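Local atomic coordinates of 2-hydroxyisobutanoyl-CoA mutase large subunit (Aquincola tertiaricarbonis, PDB entry 4R3U), a protein that works with a small cobalamin-binding subunit to interconvert 2-hydroxyisobutyryl-CoA and (S)-3-hydroxybutyryl-CoA, binding the acyl-CoA substrate. Residues A[109-112]-A[113-117]; A[155-158]-A[159-162]. One frame throughout, in Å; residues are numbered along the deposited sequence.

Interaction 1: residues A[109-112]-A[113-117]; sequences DTNK and RFKYL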
ATOM      1  N   ASP A 109     -20.318  -4.902 -24.956  1.00 27.01           N
ATOM      2  CA  ASP A 109     -19.285  -3.994 -24.486  1.00 25.80           C
ATOM      3  C   ASP A 109     -18.697  -4.443 -23.130  1.00 28.94           C
ATOM      4  O   ASP A 109     -17.476  -4.606 -23.006  1.00 27.92           O
ATOM      5  CB  ASP A 109     -19.800  -2.536 -24.467  1.00 27.47           C
ATOM      6  CG  ASP A 109     -20.277  -2.036 -25.826  1.00 43.24           C
ATOM      7  OD1 ASP A 109     -19.658  -2.409 -26.851  1.00 47.15           O
ATOM      8  OD2 ASP A 109     -21.266  -1.267 -25.864  1.00 46.22           O
ATOM      9  N   THR A 110     -19.572  -4.678 -22.142  1.00 26.34           N
ATOM     10  CA  THR A 110     -19.217  -5.151 -20.788  1.00 25.48           C
ATOM     11  C   THR A 110     -18.653  -6.585 -20.839  1.00 29.20           C
ATOM     12  O   THR A 110     -17.772  -6.911 -20.045  1.00 28.79           O
ATOM     13  CB  THR A 110     -20.429  -4.979 -19.831  1.00 25.53           C
ATOM     14  OG1 THR A 110     -20.782  -3.603 -19.830  1.00 24.49           O
ATOM     15  CG2 THR A 110     -20.123  -5.396 -18.413  1.00 22.24           C
ATOM     16  N   ASN A 111     -19.143  -7.428 -21.783  1.00 26.37           N
ATOM     17  CA  ASN A 111     -18.644  -8.796 -21.973  1.00 27.72           C
ATOM     18  C   ASN A 111     -17.149  -8.788 -22.356  1.00 31.57           C
ATOM     19  O   ASN A 111     -16.398  -9.630 -21.872  1.00 31.53           O
ATOM     20  CB  ASN A 111     -19.461  -9.529 -23.044  1.00 30.15           C
ATOM     21  CG  ASN A 111     -18.990 -10.919 -23.343  1.00 36.71           C
ATOM     22  OD1 ASN A 111     -18.309 -11.152 -24.340  1.00 33.86           O
ATOM     23  ND2 ASN A 111     -19.333 -11.871 -22.484  1.00 29.91           N
ATOM     24  N   LYS A 112     -16.729  -7.831 -23.218  1.00 28.36           N
ATOM     25  CA  LYS A 112     -15.346  -7.635 -23.653  1.00 27.50           C
ATOM     26  C   LYS A 112     -14.469  -7.303 -22.411  1.00 27.84           C
ATOM     27  O   LYS A 112     -13.397  -7.905 -22.236  1.00 26.39           O
ATOM     28  CB  LYS A 112     -15.281  -6.526 -24.734  1.00 30.09           C
ATOM     29  CG  LYS A 112     -13.872  -6.248 -25.302  1.00 48.05           C
ATOM     30  CD  LYS A 112     -13.755  -4.872 -25.963  1.00 56.78           C
ATOM     31  CE  LYS A 112     -13.012  -3.814 -25.140  1.00 59.10           C
ATOM     32  NZ  LYS A 112     -13.911  -2.935 -24.330  1.00 54.49           N
ATOM     33  N   ARG A 113     -14.955  -6.387 -21.533  1.00 24.15           N
ATOM     34  CA  ARG A 113     -14.285  -6.023 -20.269  1.00 22.76           C
ATOM     35  C   ARG A 113     -14.209  -7.216 -19.291  1.00 26.14           C
ATOM     36  O   ARG A 113     -13.169  -7.384 -18.666  1.00 26.37           O
ATOM     37  CB  ARG A 113     -14.952  -4.805 -19.596  1.00 21.52           C
ATOM     38  CG  ARG A 113     -14.214  -4.254 -18.360  1.00 26.57           C
ATOM     39  CD  ARG A 113     -12.791  -3.763 -18.629  1.00 21.83           C
ATOM     40  NE  ARG A 113     -12.823  -2.503 -19.357  1.00 22.53           N
ATOM     41  CZ  ARG A 113     -12.772  -1.314 -18.776  1.00 31.32           C
ATOM     42  NH1 ARG A 113     -12.856  -0.218 -19.501  1.00 20.26           N
ATOM     43  NH2 ARG A 113     -12.722  -1.215 -17.453  1.00 17.41           N
ATOM     44  N   PHE A 114     -15.283  -8.064 -19.178  1.00 23.32           N
ATOM     45  CA  PHE A 114     -15.251  -9.285 -18.343  1.00 22.68           C
ATOM     46  C   PHE A 114     -14.054 -10.133 -18.739  1.00 26.29           C
ATOM     47  O   PHE A 114     -13.259 -10.526 -17.886  1.00 25.26           O
ATOM     48  CB  PHE A 114     -16.530 -10.140 -18.490  1.00 23.16           C
ATOM     49  CG  PHE A 114     -17.773  -9.605 -17.825  1.00 23.09           C
ATOM     50  CD1 PHE A 114     -17.696  -8.598 -16.859  1.00 24.03           C
ATOM     51  CD2 PHE A 114     -19.032 -10.087 -18.178  1.00 24.30           C
ATOM     52  CE1 PHE A 114     -18.857  -8.102 -16.250  1.00 24.07           C
ATOM     53  CE2 PHE A 114     -20.181  -9.625 -17.533  1.00 25.35           C
ATOM     54  CZ  PHE A 114     -20.088  -8.621 -16.586  1.00 23.10           C
ATOM     55  N   LYS A 115     -13.929 -10.383 -20.049  1.00 26.30           N
ATOM     56  CA  LYS A 115     -12.870 -11.195 -20.670  1.00 26.79           C
ATOM     57  C   LYS A 115     -11.490 -10.619 -20.420  1.00 30.45           C
ATOM     58  O   LYS A 115     -10.596 -11.372 -20.030  1.00 33.33           O
ATOM     59  CB  LYS A 115     -13.175 -11.463 -22.148  1.00 27.97           C
ATOM     60  CG  LYS A 115     -14.444 -12.299 -22.294  1.00 33.31           C
ATOM     61  CD  LYS A 115     -14.950 -12.412 -23.709  1.00 35.08           C
ATOM     62  CE  LYS A 115     -15.997 -13.494 -23.822  1.00 30.27           C
ATOM     63  NZ  LYS A 115     -16.806 -13.336 -25.066  1.00 31.74           N
ATOM     64  N   TYR A 116     -11.336  -9.280 -20.537  1.00 25.69           N
ATOM     65  CA  TYR A 116     -10.090  -8.582 -20.232  1.00 24.03           C
ATOM     66  C   TYR A 116      -9.702  -8.798 -18.756  1.00 28.91           C
ATOM     67  O   TYR A 116      -8.548  -9.142 -18.451  1.00 30.06           O
ATOM     68  CB  TYR A 116     -10.223  -7.076 -20.506  1.00 22.95           C
ATOM     69  CG  TYR A 116      -9.024  -6.302 -20.027  1.00 23.61           C
ATOM     70  CD1 TYR A 116      -7.851  -6.259 -20.780  1.00 24.73           C
ATOM     71  CD2 TYR A 116      -9.026  -5.676 -18.778  1.00 23.40           C
ATOM     72  CE1 TYR A 116      -6.720  -5.579 -20.320  1.00 24.08           C
ATOM     73  CE2 TYR A 116      -7.893  -5.017 -18.297  1.00 23.13           C
ATOM     74  CZ  TYR A 116      -6.751  -4.953 -19.084  1.00 28.28           C
ATOM     75  OH  TYR A 116      -5.647  -4.273 -18.646  1.00 33.04           O
ATOM     76  N   LEU A 117     -10.668  -8.534 -17.844  1.00 25.46           N
ATOM     77  CA  LEU A 117     -10.525  -8.656 -16.390  1.00 23.84           C
ATOM     78  C   LEU A 117     -10.167 -10.075 -15.993  1.00 27.16           C
ATOM     79  O   LEU A 117      -9.284 -10.257 -15.152  1.00 28.08           O
ATOM     80  CB  LEU A 117     -11.814  -8.172 -15.670  1.00 23.15           C
ATOM     81  CG  LEU A 117     -12.142  -6.675 -15.775  1.00 24.81           C
ATOM     82  CD1 LEU A 117     -13.502  -6.387 -15.229  1.00 24.56           C
ATOM     83  CD2 LEU A 117     -11.074  -5.815 -15.088  1.00 23.55           C
TER
HETATM   84  O   HOH W   1     -12.625  -0.625 -22.755  1.00 35.15           O
HETATM   85  O   HOH W   2     -12.408  -3.630 -22.053  1.00 35.61           O
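Asn111 and Lys115 meet one helical turn apart, their side chains crossing at a slant. Lys115 NZ gives a hydrogen bond of 2.7 Å to Asn111 OD1. The ammonium lies in the amide plane, on a lone pair of OD1, with a C=O...N angle of 132°. With chi1 at 178°, Asn111 CG lies opposite the backbone N, and the Lys115 chain is stretched out beyond CG, which carries NZ up to the amide. Lys115 CG passes 3.3 Å from Asn111 O on the way. NZ also forms a salt bridge with Asp167, while Asn111 ND2 donates to the carbonyls of Leu164 and Ala166.

Helix 107-119 is the crossover helix of a beta-alpha-beta unit between the parallel strands 97-102 and 125-128. Its inner side carries Thr110 and Phe114. The methyl CG2 of Thr110 sits over the Phe114 ring, off-centre, 4.1 Å from the ring centroid in a CH-pi contact. Thr110 O lies over one ring face, displaced toward the rim, and accepts from Phe114 N at 2.9 Å. The ring itself packs on Ala102, Ile125 and Thr127 of the two strands.

Lys112 and Arg113 are joined through two waters, which separate two like charges. One water accepts from Lys112 NZ and Arg113 NH1. The second accepts from Lys112 NZ at 2.8 Å and from Arg113 NE at 3.0 Å. Both waters lie at the guanidinium edge, in its plane. Arg113 NH2 donates to Pro388 O, and the arginine side chain comes within about 6 Å of the bound 5'-deoxyadenosine.

Interaction 2: residues A[155-158]-A[159-162]; sequences IDTL and ADME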
ATOM      1  N   ILE A 155     -29.444  -3.224 -19.489  1.00 23.65           N
ATOM      2  CA  ILE A 155     -30.144  -4.493 -19.564  1.00 25.48           C
ATOM      3  C   ILE A 155     -31.650  -4.186 -19.611  1.00 33.70           C
ATOM      4  O   ILE A 155     -32.200  -3.609 -18.666  1.00 33.48           O
ATOM      5  CB  ILE A 155     -29.748  -5.593 -18.516  1.00 28.39           C
ATOM      6  CG1 ILE A 155     -28.208  -5.805 -18.411  1.00 27.06           C
ATOM      7  CG2 ILE A 155     -30.493  -6.944 -18.806  1.00 28.77           C
ATOM      8  CD1 ILE A 155     -27.520  -6.591 -19.554  1.00 32.84           C
ATOM      9  N   ASP A 156     -32.307  -4.531 -20.739  1.00 32.38           N
ATOM     10  CA  ASP A 156     -33.756  -4.309 -20.905  1.00 32.05           C
ATOM     11  C   ASP A 156     -34.446  -5.628 -21.037  1.00 34.91           C
ATOM     12  O   ASP A 156     -35.554  -5.775 -20.552  1.00 33.60           O
ATOM     13  CB  ASP A 156     -34.089  -3.433 -22.139  1.00 33.03           C
ATOM     14  CG  ASP A 156     -33.551  -2.016 -22.105  1.00 35.17           C
ATOM     15  OD1 ASP A 156     -33.269  -1.520 -21.015  1.00 38.60           O
ATOM     16  OD2 ASP A 156     -33.401  -1.417 -23.172  1.00 35.05           O
ATOM     17  N   THR A 157     -33.767  -6.589 -21.690  1.00 33.21           N
ATOM     18  CA  THR A 157     -34.245  -7.932 -22.077  1.00 33.25           C
ATOM     19  C   THR A 157     -33.229  -9.059 -21.717  1.00 34.15           C
ATOM     20  O   THR A 157     -32.052  -8.799 -21.458  1.00 31.38           O
ATOM     21  CB  THR A 157     -34.496  -7.937 -23.603  1.00 38.26           C
ATOM     22  OG1 THR A 157     -33.251  -7.748 -24.287  1.00 38.25           O
ATOM     23  CG2 THR A 157     -35.472  -6.865 -24.050  1.00 34.22           C
ATOM     24  N   LEU A 158     -33.705 -10.306 -21.723  1.00 31.70           N
ATOM     25  CA  LEU A 158     -32.896 -11.501 -21.488  1.00 31.69           C
ATOM     26  C   LEU A 158     -31.854 -11.614 -22.625  1.00 38.92           C
ATOM     27  O   LEU A 158     -30.717 -12.040 -22.378  1.00 39.59           O
ATOM     28  CB  LEU A 158     -33.809 -12.728 -21.434  1.00 32.92           C
ATOM     29  CG  LEU A 158     -33.204 -14.132 -21.547  1.00 36.59           C
ATOM     30  CD1 LEU A 158     -32.225 -14.421 -20.404  1.00 34.87           C
ATOM     31  CD2 LEU A 158     -34.314 -15.168 -21.560  1.00 38.76           C
ATOM     32  N   ALA A 159     -32.236 -11.169 -23.850  1.00 35.45           N
ATOM     33  CA  ALA A 159     -31.385 -11.102 -25.033  1.00 34.61           C
ATOM     34  C   ALA A 159     -30.092 -10.324 -24.741  1.00 37.24           C
ATOM     35  O   ALA A 159     -29.023 -10.756 -25.172  1.00 36.66           O
ATOM     36  CB  ALA A 159     -32.138 -10.443 -26.169  1.00 35.48           C
ATOM     37  N   ASP A 160     -30.180  -9.203 -23.979  1.00 33.06           N
ATOM     38  CA  ASP A 160     -29.038  -8.365 -23.595  1.00 30.43           C
ATOM     39  C   ASP A 160     -28.142  -9.120 -22.620  1.00 37.37           C
ATOM     40  O   ASP A 160     -26.908  -8.919 -22.617  1.00 38.38           O
ATOM     41  CB  ASP A 160     -29.484  -7.077 -22.882  1.00 29.69           C
ATOM     42  CG  ASP A 160     -30.386  -6.115 -23.616  1.00 38.66           C
ATOM     43  OD1 ASP A 160     -30.351  -6.095 -24.867  1.00 38.13           O
ATOM     44  OD2 ASP A 160     -31.052  -5.302 -22.939  1.00 46.68           O
ATOM     45  N   MET A 161     -28.766  -9.905 -21.713  1.00 33.39           N
ATOM     46  CA  MET A 161     -27.994 -10.694 -20.742  1.00 33.10           C
ATOM     47  C   MET A 161     -27.190 -11.818 -21.455  1.00 38.38           C
ATOM     48  O   MET A 161     -26.091 -12.153 -21.010  1.00 39.10           O
ATOM     49  CB  MET A 161     -28.886 -11.269 -19.622  1.00 34.92           C
ATOM     50  CG  MET A 161     -28.078 -11.857 -18.473  1.00 36.05           C
ATOM     51  SD  MET A 161     -29.048 -12.289 -17.021  1.00 38.77           S
ATOM     52  CE  MET A 161     -29.452 -10.580 -16.398  1.00 34.95           C
ATOM     53  N   GLU A 162     -27.725 -12.362 -22.562  1.00 33.84           N
ATOM     54  CA  GLU A 162     -27.070 -13.387 -23.360  1.00 33.73           C
ATOM     55  C   GLU A 162     -25.817 -12.771 -23.949  1.00 38.08           C
ATOM     56  O   GLU A 162     -24.762 -13.405 -23.891  1.00 38.37           O
ATOM     57  CB  GLU A 162     -28.009 -13.903 -24.460  1.00 36.10           C
ATOM     58  CG  GLU A 162     -29.194 -14.672 -23.900  1.00 46.18           C
ATOM     59  CD  GLU A 162     -30.355 -14.960 -24.831  1.00 64.33           C
ATOM     60  OE1 GLU A 162     -30.438 -14.339 -25.916  1.00 70.50           O
ATOM     61  OE2 GLU A 162     -31.212 -15.785 -24.447  1.00 50.29           O
TER
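Thr157 and Asp160 form a capping box at the start of helix 158-164, with Thr157 as the N-cap residue. Their side chains cross at about a right angle. Thr157 OG1 stands between its backbone N and carbonyl carbon (chi1 65°), and from there it accepts a weak bond of 3.4 Å from Asp160 N. In return, Asp160 OD2 accepts from Thr157 N at 3.3 Å. This donor comes from above the carboxylate plane, 63° out of it.

The same OD2 takes a second backbone donor. Asp156 N meets it at 2.6 Å, nearly in line with the CG-OD2 bond, and the N-H...O angle is 165°. One carboxylate oxygen thus ties two successive peptide N-H groups of the incoming loop to the first turn. Ile155 runs past Asp160 in the opposite direction, its CD1 lying 3.9 Å from Asp160 CB. Thr157 O adds two weak bonds, from Asp160 N and Met161 N. The first full turn is closed by Glu162 N, which donates to Leu158 O at 3.0 Å in the carbonyl plane. Glu162 CG lies 3.4 Å from the same oxygen, and OE2 lies 3.9 Å from Leu158 CG.

Further out, helix 183-196 covers one side: Met189 touches Ile155 and Met161, and Lys196 makes a salt bridge to Glu162 OE2. Helix 501-515 holds the carboxylates of Asp156 and Asp160. Arg508 makes a salt bridge to Asp160 OD1. Thr509 OG1 and the loop residue Ser139, through OG, also bond to Asp156 OD2. The two like charges probably approach more easily because they share an amide: Gln505 NE2 donates to OD2 of both Asp160 and Asp156.

Interaction 1 comes first along the chain and interaction 2 follows it. Their centres are 16 Å apart, and their nearest atoms are about 6 Å apart without touching. Helix 107-119 bears interaction 1, and interaction 2 starts helix 158-164, which precedes strand 175-178. Strands 97-102, 125-128 and 175-178 are successive neighbours in the parallel sheet of the TIM-barrel domain, and both helices lie on its outside. The end of helix 158-164 reaches Asn111, so the two contacts lie on neighbouring helices. Interaction 1 is nearer the bound 5'-deoxyadenosine: the side chain of Arg113 comes within about 6 Å of it, that of Ile155 in interaction 2 only within about 12 Å.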